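Local coordinates for protein proline iminopeptidase (Streptomyces halstedii, PDB 3WMR) that is an amidohydrolase of the alpha/beta hydrolase fold with a hydrophobic tunnel for polyketide substrates, perhaps releasing N-terminal proline from peptides, at residues A[266-271]-A[291-296]; A[260-265]-A[285-290]; A[197-202]-A[234-239]. All coordinates share one frame; numbering follows the deposited sequence.

Contact 1. Residues A[266-271]-A[291-296]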
# COMPACT_ATOMS: atom_id res chain seq x y z
N ASP A 266 4.66 12.04 -6.02
CA ASP A 266 4.39 11.12 -4.92
C ASP A 266 5.08 11.55 -3.63
O ASP A 266 6.24 11.97 -3.64
CB ASP A 266 4.90 9.72 -5.33
CG ASP A 266 4.22 8.57 -4.59
OD1 ASP A 266 3.80 8.70 -3.41
OD2 ASP A 266 4.17 7.49 -5.23
N GLU A 267 4.35 11.47 -2.52
CA GLU A 267 4.98 11.50 -1.17
C GLU A 267 6.07 10.41 -1.03
O GLU A 267 7.04 10.59 -0.28
CB GLU A 267 3.93 11.34 -0.08
CG GLU A 267 2.93 10.21 -0.27
CD GLU A 267 2.01 10.03 0.91
OE1 GLU A 267 1.94 10.93 1.77
OE2 GLU A 267 1.36 8.97 0.99
N ALA A 268 5.88 9.29 -1.74
CA ALA A 268 6.93 8.29 -1.88
C ALA A 268 7.91 8.79 -2.93
O ALA A 268 7.79 8.46 -4.13
CB ALA A 268 6.33 6.94 -2.26
N THR A 269 8.83 9.64 -2.48
CA THR A 269 9.70 10.40 -3.38
C THR A 269 10.79 9.51 -3.95
O THR A 269 11.02 8.42 -3.42
CB THR A 269 10.41 11.57 -2.68
OG1 THR A 269 11.23 11.06 -1.61
CG2 THR A 269 9.41 12.61 -2.15
N PRO A 270 11.46 9.99 -5.01
CA PRO A 270 12.61 9.26 -5.54
C PRO A 270 13.62 8.87 -4.47
O PRO A 270 14.16 7.76 -4.51
CB PRO A 270 13.20 10.24 -6.54
CG PRO A 270 11.99 10.90 -7.11
CD PRO A 270 11.05 11.07 -5.94
N ALA A 271 13.85 9.75 -3.50
CA ALA A 271 14.72 9.43 -2.36
C ALA A 271 14.23 8.26 -1.49
O ALA A 271 15.05 7.48 -0.97
CB ALA A 271 14.94 10.66 -1.49
N SER A 291 1.04 11.77 -11.78
CA SER A 291 0.49 11.06 -10.63
C SER A 291 1.26 11.46 -9.36
O SER A 291 2.40 11.93 -9.42
CB SER A 291 0.59 9.54 -10.82
OG SER A 291 -0.18 9.05 -11.91
N SER A 292 0.60 11.27 -8.23
CA SER A 292 1.26 11.27 -6.93
C SER A 292 1.20 9.87 -6.35
O SER A 292 1.87 8.96 -6.84
CB SER A 292 0.63 12.32 -6.00
OG SER A 292 -0.74 12.06 -5.76
N HIS A 293 0.40 9.68 -5.31
CA HIS A 293 0.41 8.44 -4.54
C HIS A 293 -0.54 7.38 -5.07
O HIS A 293 -0.42 6.20 -4.71
CB HIS A 293 0.09 8.75 -3.07
CG HIS A 293 0.54 7.70 -2.11
ND1 HIS A 293 1.88 7.41 -1.91
CD2 HIS A 293 -0.15 6.91 -1.27
CE1 HIS A 293 1.98 6.47 -1.00
NE2 HIS A 293 0.77 6.14 -0.59
N VAL A 294 -1.49 7.77 -5.92
CA VAL A 294 -2.46 6.82 -6.44
C VAL A 294 -2.57 6.86 -7.97
O VAL A 294 -3.64 7.17 -8.50
CB VAL A 294 -3.85 7.02 -5.79
CG1 VAL A 294 -3.82 6.58 -4.34
CG2 VAL A 294 -4.34 8.46 -5.90
N PRO A 295 -1.47 6.52 -8.68
CA PRO A 295 -1.42 6.55 -10.15
C PRO A 295 -2.47 5.68 -10.87
O PRO A 295 -2.87 5.99 -12.01
CB PRO A 295 0.00 6.09 -10.47
CG PRO A 295 0.49 5.37 -9.25
CD PRO A 295 -0.21 6.01 -8.09
N HIS A 296 -2.91 4.62 -10.22
CA HIS A 296 -3.96 3.79 -10.74
C HIS A 296 -5.31 4.54 -10.87
O HIS A 296 -6.19 4.04 -11.53
CB HIS A 296 -4.14 2.53 -9.89
CG HIS A 296 -4.53 2.80 -8.48
ND1 HIS A 296 -3.63 3.23 -7.52
CD2 HIS A 296 -5.73 2.68 -7.86
CE1 HIS A 296 -4.26 3.38 -6.37
NE2 HIS A 296 -5.53 3.04 -6.54
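The imidazole of H293 has a carboxylate oxygen over one face and another at its edge. E267 OE2 sits over the centre of the ring, 3.1 Å above the plane. D266 OD1 lies at the edge, almost exactly in the ring plane. Both carboxylates are turned 84° from that plane. H293 ND1 gives its hydrogen to D266 OD1 at 2.8 Å, and the bond is nearly straight at 171°. It reaches the oxygen on the syn side, a little out of the carboxylate plane. A second donor grips the same oxygen: the backbone N of A268 is 2.7 Å from D266 OD1 and comes from above the carboxylate plane. This closes an Asx turn and limits rotation of the group. With S126, predicted to be the nucleophile, D266 and H293 are consistent with the catalytic triad of an alpha/beta hydrolase. Here the acid and the histidine come from two loops, each leading into a helix. D266 CG is anti to the backbone N (chi1 -157°), which carries the carboxylate across to the histidine. D266 OD2 lies 3.2 Å from S292 O, a pair of acceptors with no bond between them. The backbone N of G263 donates to OD2. E267 CG lies on the OE2 side but beyond the ring rim, 3.4 Å from H293 ND1. S292 OG is hydrogen-bonded to E298.

Contact 2. Residues A[260-265]-A[285-290]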
# COMPACT_ATOMS: atom_id res chain seq x y z
N VAL A 260 9.65 -0.90 -9.32
CA VAL A 260 9.34 0.26 -8.49
C VAL A 260 8.52 1.22 -9.34
O VAL A 260 8.97 1.62 -10.41
CB VAL A 260 10.61 0.98 -8.00
CG1 VAL A 260 10.24 2.23 -7.22
CG2 VAL A 260 11.46 0.03 -7.16
N LEU A 261 7.33 1.57 -8.85
CA LEU A 261 6.42 2.44 -9.57
C LEU A 261 5.96 3.51 -8.61
O LEU A 261 5.36 3.20 -7.58
CB LEU A 261 5.21 1.65 -10.09
CG LEU A 261 4.24 2.39 -11.04
CD1 LEU A 261 3.64 1.40 -12.01
CD2 LEU A 261 3.14 3.14 -10.30
N ILE A 262 6.28 4.76 -8.93
CA ILE A 262 5.85 5.89 -8.13
C ILE A 262 5.29 6.96 -9.06
O ILE A 262 5.44 6.88 -10.30
CB ILE A 262 7.02 6.49 -7.29
CG1 ILE A 262 8.15 6.96 -8.21
CG2 ILE A 262 7.57 5.46 -6.30
CD1 ILE A 262 9.22 7.76 -7.51
N GLY A 263 4.60 7.92 -8.46
CA GLY A 263 4.19 9.13 -9.20
C GLY A 263 5.28 10.18 -9.10
O GLY A 263 6.03 10.21 -8.12
N ARG A 264 5.38 11.06 -10.10
CA ARG A 264 6.36 12.16 -10.07
C ARG A 264 6.15 13.04 -8.83
O ARG A 264 7.12 13.46 -8.19
CB ARG A 264 6.27 12.99 -11.37
CG ARG A 264 7.20 14.21 -11.47
CD ARG A 264 8.68 13.87 -11.20
NE ARG A 264 9.36 13.21 -12.33
CZ ARG A 264 10.44 12.43 -12.24
NH1 ARG A 264 11.02 12.15 -11.07
NH2 ARG A 264 10.95 11.90 -13.35
N HIS A 265 4.88 13.26 -8.48
CA HIS A 265 4.49 14.10 -7.34
C HIS A 265 4.26 13.31 -6.03
O HIS A 265 3.76 13.85 -5.05
CB HIS A 265 3.22 14.88 -7.71
CG HIS A 265 3.35 15.64 -8.99
ND1 HIS A 265 2.61 15.35 -10.12
CD2 HIS A 265 4.16 16.68 -9.33
CE1 HIS A 265 2.94 16.18 -11.09
NE2 HIS A 265 3.88 16.99 -10.64
N TYR A 285 12.34 0.68 -12.87
CA TYR A 285 11.87 1.94 -12.32
C TYR A 285 10.90 2.66 -13.27
O TYR A 285 11.21 2.90 -14.45
CB TYR A 285 13.11 2.82 -12.10
CG TYR A 285 12.90 4.11 -11.32
CD1 TYR A 285 12.10 4.15 -10.18
CD2 TYR A 285 13.55 5.28 -11.71
CE1 TYR A 285 11.92 5.32 -9.46
CE2 TYR A 285 13.39 6.46 -10.99
CZ TYR A 285 12.57 6.47 -9.86
OH TYR A 285 12.40 7.61 -9.14
N GLU A 286 9.72 3.01 -12.76
CA GLU A 286 8.72 3.70 -13.56
C GLU A 286 8.17 4.87 -12.76
O GLU A 286 7.79 4.70 -11.60
CB GLU A 286 7.57 2.76 -13.90
CG GLU A 286 7.94 1.62 -14.82
CD GLU A 286 8.19 2.06 -16.26
OE1 GLU A 286 7.93 3.24 -16.61
OE2 GLU A 286 8.64 1.21 -17.04
N VAL A 287 8.11 6.04 -13.40
CA VAL A 287 7.54 7.24 -12.80
C VAL A 287 6.38 7.71 -13.65
O VAL A 287 6.53 7.91 -14.85
CB VAL A 287 8.58 8.37 -12.68
CG1 VAL A 287 8.00 9.58 -11.97
CG2 VAL A 287 9.82 7.88 -11.94
N LEU A 288 5.21 7.84 -13.05
CA LEU A 288 4.05 8.33 -13.75
C LEU A 288 3.98 9.84 -13.52
O LEU A 288 3.74 10.33 -12.40
CB LEU A 288 2.80 7.58 -13.33
CG LEU A 288 2.73 6.20 -13.99
CD1 LEU A 288 3.80 5.26 -13.45
CD2 LEU A 288 1.35 5.56 -13.84
N GLU A 289 4.21 10.57 -14.60
CA GLU A 289 4.54 11.99 -14.53
C GLU A 289 3.40 12.90 -14.10
O GLU A 289 3.64 14.02 -13.67
CB GLU A 289 5.09 12.46 -15.88
CG GLU A 289 6.38 11.77 -16.31
CD GLU A 289 7.56 12.00 -15.37
OE1 GLU A 289 7.49 12.88 -14.48
OE2 GLU A 289 8.57 11.28 -15.51
N ASN A 290 2.16 12.42 -14.18
CA ASN A 290 1.01 13.20 -13.73
C ASN A 290 0.29 12.56 -12.56
O ASN A 290 -0.91 12.79 -12.34
CB ASN A 290 0.06 13.45 -14.89
CG ASN A 290 0.74 14.15 -16.06
OD1 ASN A 290 1.64 14.98 -15.87
ND2 ASN A 290 0.33 13.81 -17.26
O HOH W 1 13.13 9.76 -10.12
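Strands 260-263 and 285-288 run nearly parallel, their short axes 18° apart and 4.7 Å at closest approach, joined by backbone bonds from E286 N to V260 O, I262 N to E286 O, L288 N to I262 O and R264 N to L288 O. On one face of the sheet, the Y285 ring lies across V260 and I262. V260 CG1 meets the ring at its edge, 4.0 Å from Y285 CD1. I262 CD1 is 3.6 Å from Y285 OH. That hydroxyl also binds a water, which accepts a weak bond from R264 NH1. With an alanine at Y285, V260 CG1 and I262 CD1 would probably lose their ring contacts, and the water its hydroxyl partner. V287 lies alongside I262, and its CG1 sits under the face of the R264 guanidinium. Bends at chi2 (53°) and chi3 (77°) fold the arginine back to this place. R264 then grips E289 side-on: NE is 2.9 Å from OE1, and NH2 is 3.3 Å from OE2. Both oxygens use syn lone pairs, but both are tilted from the guanidinium plane. This salt bridge lies at the strands' exposed end. On the other face, L261 CG packs on L288 CD1 at 3.8 Å, with F303 of helix 300-312 against both leucines. Helix 270-279 covers V260 and I262 and links the strands in the last beta-alpha-beta crossover of the alpha/beta hydrolase sheet.

Contact 3. Residues A[197-202]-A[234-239]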
# COMPACT_ATOMS: atom_id res chain seq x y z
N ALA A 197 -3.87 20.56 1.95
CA ALA A 197 -2.86 21.18 1.13
C ALA A 197 -1.71 20.19 0.80
O ALA A 197 -1.13 20.28 -0.27
CB ALA A 197 -2.31 22.44 1.80
N PHE A 198 -1.40 19.26 1.70
CA PHE A 198 -0.35 18.24 1.41
C PHE A 198 -0.94 17.14 0.55
O PHE A 198 -0.35 16.77 -0.46
CB PHE A 198 0.25 17.65 2.72
CG PHE A 198 1.34 16.62 2.49
CD1 PHE A 198 1.04 15.29 2.20
CD2 PHE A 198 2.68 16.98 2.63
CE1 PHE A 198 2.05 14.35 2.02
CE2 PHE A 198 3.69 16.04 2.45
CZ PHE A 198 3.38 14.73 2.16
N TYR A 199 -2.11 16.63 0.92
CA TYR A 199 -2.70 15.49 0.21
C TYR A 199 -2.98 15.87 -1.24
O TYR A 199 -2.69 15.09 -2.15
CB TYR A 199 -3.99 14.99 0.90
CG TYR A 199 -3.78 13.97 2.04
CD1 TYR A 199 -2.86 14.20 3.05
CD2 TYR A 199 -4.55 12.82 2.12
CE1 TYR A 199 -2.68 13.28 4.10
CE2 TYR A 199 -4.41 11.91 3.16
CZ TYR A 199 -3.47 12.14 4.14
OH TYR A 199 -3.34 11.23 5.16
N ASP A 200 -3.51 17.07 -1.45
CA ASP A 200 -3.83 17.54 -2.80
C ASP A 200 -2.60 17.59 -3.70
O ASP A 200 -2.74 17.55 -4.91
CB ASP A 200 -4.49 18.93 -2.78
CG ASP A 200 -5.82 18.96 -2.04
OD1 ASP A 200 -6.42 17.90 -1.79
OD2 ASP A 200 -6.28 20.07 -1.70
N ARG A 201 -1.39 17.66 -3.14
CA ARG A 201 -0.19 17.66 -3.98
C ARG A 201 0.41 16.28 -4.16
O ARG A 201 0.85 15.92 -5.27
CB ARG A 201 0.90 18.56 -3.40
CG ARG A 201 0.55 20.03 -3.38
CD ARG A 201 1.73 20.82 -2.83
NE ARG A 201 1.45 22.25 -2.70
CZ ARG A 201 2.35 23.15 -2.34
NH1 ARG A 201 3.60 22.78 -2.07
NH2 ARG A 201 2.01 24.42 -2.24
N HIS A 202 0.46 15.53 -3.06
CA HIS A 202 1.29 14.33 -2.97
C HIS A 202 0.56 13.02 -2.66
O HIS A 202 1.18 11.96 -2.74
CB HIS A 202 2.40 14.54 -1.93
CG HIS A 202 3.18 15.80 -2.12
ND1 HIS A 202 3.08 16.87 -1.24
CD2 HIS A 202 4.05 16.18 -3.07
CE1 HIS A 202 3.86 17.85 -1.66
NE2 HIS A 202 4.46 17.46 -2.77
N ASN A 234 -2.15 10.36 9.92
CA ASN A 234 -2.21 10.61 8.48
C ASN A 234 -0.92 10.16 7.80
O ASN A 234 -0.00 9.66 8.45
CB ASN A 234 -2.50 12.10 8.21
CG ASN A 234 -1.44 13.01 8.77
OD1 ASN A 234 -0.28 12.95 8.38
ND2 ASN A 234 -1.83 13.86 9.69
N GLU A 235 -0.88 10.32 6.48
CA GLU A 235 0.22 9.86 5.64
C GLU A 235 1.61 10.36 6.02
O GLU A 235 2.59 9.61 5.91
CB GLU A 235 -0.06 10.26 4.19
CG GLU A 235 -1.14 9.43 3.53
CD GLU A 235 -0.70 7.99 3.43
OE1 GLU A 235 0.25 7.74 2.66
OE2 GLU A 235 -1.27 7.14 4.16
N PHE A 236 1.71 11.62 6.43
CA PHE A 236 3.01 12.26 6.69
C PHE A 236 3.40 12.34 8.18
O PHE A 236 4.59 12.32 8.52
CB PHE A 236 3.10 13.64 6.03
CG PHE A 236 1.98 14.59 6.40
CD1 PHE A 236 0.92 14.81 5.53
CD2 PHE A 236 2.01 15.28 7.60
CE1 PHE A 236 -0.10 15.71 5.86
CE2 PHE A 236 0.99 16.18 7.93
CZ PHE A 236 -0.06 16.38 7.06
N HIS A 237 2.40 12.41 9.07
CA HIS A 237 2.65 12.49 10.52
C HIS A 237 2.76 11.07 11.05
O HIS A 237 1.84 10.55 11.69
CB HIS A 237 1.56 13.30 11.25
CG HIS A 237 1.91 13.69 12.66
ND1 HIS A 237 3.14 14.22 13.02
CD2 HIS A 237 1.17 13.67 13.80
CE1 HIS A 237 3.14 14.50 14.31
NE2 HIS A 237 1.96 14.18 14.81
N VAL A 238 3.89 10.44 10.75
CA VAL A 238 4.11 9.04 11.12
C VAL A 238 4.70 8.98 12.53
O VAL A 238 5.91 9.15 12.71
CB VAL A 238 5.05 8.33 10.14
CG1 VAL A 238 5.37 6.90 10.61
CG2 VAL A 238 4.45 8.31 8.76
N ILE A 239 3.84 8.74 13.51
CA ILE A 239 4.24 8.66 14.90
C ILE A 239 3.89 7.31 15.53
O ILE A 239 4.06 7.12 16.74
CB ILE A 239 3.62 9.81 15.74
CG1 ILE A 239 2.09 9.74 15.73
CG2 ILE A 239 4.10 11.15 15.24
CD1 ILE A 239 1.44 10.69 16.72
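N234, whose CB touches the hydroxyl of Y199, has a side-chain oxygen gripped by two backbone N-H groups. H237 N is 2.8 Å from N234 OD1, and the donor is tilted from the carbonyl plane. F236 N donates to N234 OD1 more loosely, at 3.1 Å, but in the carbonyl plane. The asparagine CG lies between its backbone N and carbonyl carbon (chi1 61°), which turns the amide over the residues that follow and closes an Asx turn with F236 N and, with H237 N, an Asx motif. OD1 thereby also comes over the centre of the F236 ring. N234 ND2 is bonded to Y191 OH. Across the contact, E235 N donates to Y199 OH at 2.9 Å, nearly straight at 166°. Y199 OH also packs on the stem of the glutamate, 3.3 Å from E235 CG. The E235 chain then bends at chi2 and takes its carboxylate away from the tyrosine. OE2 is bonded to Y227 OH, and the side chain lies close to H293, predicted to be the proton donor.

Beside this polar grip is an aromatic cluster. F236 turns its edge to one face of F198, with the planes 53° apart. F236 CD1 is 3.4 Å from F198 CD1, and F236 CB lies over the same face in a CH-pi contact. H202 ND1 lies over the opposite face. F236 CE1 also meets the edge of the Y199 ring, 4.0 Å from Y199 CE1. M162 of helix 155-166 touches both phenylalanines. Helices 155-166 and 189-202 belong to the segment inserted between strands 143-149 and 258-263, the cap region of such hydrolases. Three successive backbone N-H groups, at E235, F236 and H237, are thus satisfied by side-chain oxygens, which implies a well-fixed turn at a mostly buried contact.

Overall arrangement
Contact 3 comes first along the chain, in helix 189-202 and the loop before strand 258-263. Contacts 1 and 2 follow and alternate: strand 258-263, the D266 loop, helix 270-279, strand 283-288, then the H293 loop. Their centres are about 6 Å apart. Contact 2 is the edge of the sheet, and contact 1 is made by the loops that leave its two strands. Contact 3 lies about 12 Å from contact 1 and 18 Å from contact 2, measured between centres. It meets contact 1 where H202 O and the E235 side chain approach E267 and H293. The loops at the end of these strands and the cap thus meet at the predicted active site.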